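Local coordinates for SIRV coat protein (Sulfolobus islandicus rudivirus 1 variant YNP, PDB 3F2E) that probably assembles into the protein coat of a rod-shaped archaeal virus, here represented by its C-terminal four-helix domain, at residues R41-L46 with I80-P85. Sequence-based numbering, arbitrary orientation.
Sequences RALNRL and IITGSP
The flat group is the peptide joining Ile-81 to Thr-82, and methyl CD2 of Leu-43 comes down on its oxygen from one face, tilted well off the peptide plane. The CD2 to Ile-81 O separation is 4.0 Å and the angle at that oxygen, from Ile-81 C to Leu-43 CD2, is near 118°, a van der Waals approach, too long to count as a bond. In this four-helix bundle it is a light, partly open contact between the C-terminal ends of helix 29-46 and helix 71-82; no hydrogen bond crosses it. The CB of Leu-43 is directed at 80-85, with CG anti to the backbone N (chi1 171°) and CD2 extended anti to CA, which carries CD2 to the far end of the side chain, where it makes both contacts within 4.5 Å. The same methyl meets the Thr-82 methyl, CD2 to CG2 4.3 Å, while CG2 of Ile-81 stands slightly farther off, 4.7 Å from Leu-43 CD2. Ile-81 and Thr-82 also rest on Ala-40 and Val-39 of helix 29-46, just before Leu-43; Ile-81 reaches Gln-14 of helix 9-22, and Leu-43 reaches Leu-52 of helix 50-67.

Thr-82 thus divides its two branches. CG2 serves the hydrophobic side, whereas the hydroxyl turns back along its own helix and is hydrogen-bonded to Thr-78 O, one turn earlier. Gly-83 leaves helical geometry with a positive phi, and the chain swings away from residues 41-46. This exit is an ST turn: Ser-84 N donates to Thr-82 OG1 over 3.2 Å, nearly straight at 161°.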
loop_
_atom_site.group_PDB
_atom_site.type_symbol
_atom_site.label_atom_id
_atom_site.label_comp_id
_atom_site.label_asym_id
_atom_site.label_seq_id
_atom_site.Cartn_x
_atom_site.Cartn_y
_atom_site.Cartn_z
ATOM N N ARG A 41 3.927 4.262 7.114
ATOM C CA ARG A 41 4.668 5.394 7.677
ATOM C C ARG A 41 3.912 6.711 7.509
ATOM O O ARG A 41 3.884 7.543 8.422
ATOM C CB ARG A 41 6.061 5.503 7.060
ATOM C CG ARG A 41 7.096 4.626 7.735
ATOM C CD ARG A 41 8.471 5.249 7.617
ATOM N NE ARG A 41 8.855 5.380 6.223
ATOM C CZ ARG A 41 9.592 4.489 5.571
ATOM N NH1 ARG A 41 9.889 4.686 4.296
ATOM N NH2 ARG A 41 10.038 3.407 6.198
ATOM N N ALA A 42 3.309 6.900 6.336
ATOM C CA ALA A 42 2.509 8.093 6.076
ATOM C C ALA A 42 1.306 8.170 7.015
ATOM O O ALA A 42 1.006 9.229 7.568
ATOM C CB ALA A 42 2.052 8.123 4.628
ATOM N N LEU A 43 0.608 7.049 7.187
ATOM C CA LEU A 43 -0.538 7.005 8.094
ATOM C C LEU A 43 -0.118 7.358 9.525
ATOM O O LEU A 43 -0.785 8.142 10.213
ATOM C CB LEU A 43 -1.189 5.618 8.066
ATOM C CG LEU A 43 -2.268 5.366 9.126
ATOM C CD1 LEU A 43 -3.397 6.385 9.034
ATOM C CD2 LEU A 43 -2.803 3.945 9.001
ATOM N N ASN A 44 0.997 6.783 9.963
ATOM C CA ASN A 44 1.494 7.025 11.314
ATOM C C ASN A 44 1.845 8.486 11.546
ATOM O O ASN A 44 1.540 9.050 12.603
ATOM C CB ASN A 44 2.720 6.160 11.605
ATOM C CG ASN A 44 3.357 6.490 12.946
ATOM O OD1 ASN A 44 4.405 7.136 13.006
ATOM N ND2 ASN A 44 2.727 6.042 14.029
ATOM N N ARG A 45 2.485 9.098 10.554
ATOM C CA ARG A 45 2.938 10.478 10.685
ATOM C C ARG A 45 1.811 11.491 10.487
ATOM O O ARG A 45 1.690 12.442 11.263
ATOM C CB ARG A 45 4.085 10.762 9.709
ATOM C CG ARG A 45 4.827 12.049 9.998
ATOM C CD ARG A 45 5.506 12.015 11.372
ATOM N NE ARG A 45 6.677 11.144 11.395
ATOM C CZ ARG A 45 7.575 11.135 12.376
ATOM N NH1 ARG A 45 7.433 11.953 13.411
ATOM N NH2 ARG A 45 8.620 10.319 12.321
ATOM N N LEU A 46 0.985 11.282 9.461
ATOM C CA LEU A 46 -0.006 12.284 9.055
ATOM C C LEU A 46 -1.388 12.116 9.683
ATOM O O LEU A 46 -2.135 13.092 9.821
ATOM C CB LEU A 46 -0.157 12.281 7.533
ATOM C CG LEU A 46 1.126 12.611 6.764
ATOM C CD1 LEU A 46 0.905 12.482 5.272
ATOM C CD2 LEU A 46 1.614 14.010 7.126
ATOM N N ILE A 80 -5.892 -2.958 3.477
ATOM C CA ILE A 80 -5.580 -3.788 4.643
ATOM C C ILE A 80 -4.776 -2.994 5.679
ATOM O O ILE A 80 -4.852 -3.256 6.878
ATOM C CB ILE A 80 -4.889 -5.126 4.242
ATOM C CG1 ILE A 80 -5.041 -6.160 5.363
ATOM C CG2 ILE A 80 -3.429 -4.913 3.870
ATOM C CD1 ILE A 80 -4.752 -7.590 4.932
ATOM N N ILE A 81 -4.036 -1.992 5.214
ATOM C CA ILE A 81 -3.247 -1.158 6.116
ATOM C C ILE A 81 -4.042 -0.017 6.765
ATOM O O ILE A 81 -3.906 0.229 7.970
ATOM C CB ILE A 81 -1.990 -0.598 5.408
ATOM C CG1 ILE A 81 -1.066 -1.745 4.997
ATOM C CG2 ILE A 81 -1.246 0.371 6.327
ATOM C CD1 ILE A 81 0.088 -1.318 4.097
ATOM N N THR A 82 -4.886 0.656 5.983
ATOM C CA THR A 82 -5.598 1.850 6.456
ATOM C C THR A 82 -7.082 1.653 6.763
ATOM O O THR A 82 -7.677 2.460 7.481
ATOM C CB THR A 82 -5.510 3.009 5.435
ATOM O OG1 THR A 82 -6.372 2.735 4.322
ATOM C CG2 THR A 82 -4.086 3.198 4.952
ATOM N N GLY A 83 -7.683 0.608 6.196
ATOM C CA GLY A 83 -9.112 0.375 6.332
ATOM C C GLY A 83 -9.945 0.791 5.125
ATOM O O GLY A 83 -11.147 0.514 5.065
ATOM N N SER A 84 -9.305 1.465 4.166
ATOM C CA SER A 84 -9.968 1.945 2.949
ATOM C C SER A 84 -9.036 1.760 1.751
ATOM O O SER A 84 -7.837 1.997 1.869
ATOM C CB SER A 84 -10.325 3.431 3.090
ATOM O OG SER A 84 -10.669 4.012 1.838
ATOM N N PRO A 85 -9.578 1.320 0.602
ATOM C CA PRO A 85 -8.761 1.104 -0.599
ATOM C C PRO A 85 -8.188 2.406 -1.135
ATOM O O PRO A 85 -7.184 2.388 -1.856
ATOM C CB PRO A 85 -9.770 0.541 -1.606
ATOM C CG PRO A 85 -11.103 1.028 -1.098
ATOM C CD PRO A 85 -10.973 0.907 0.382
#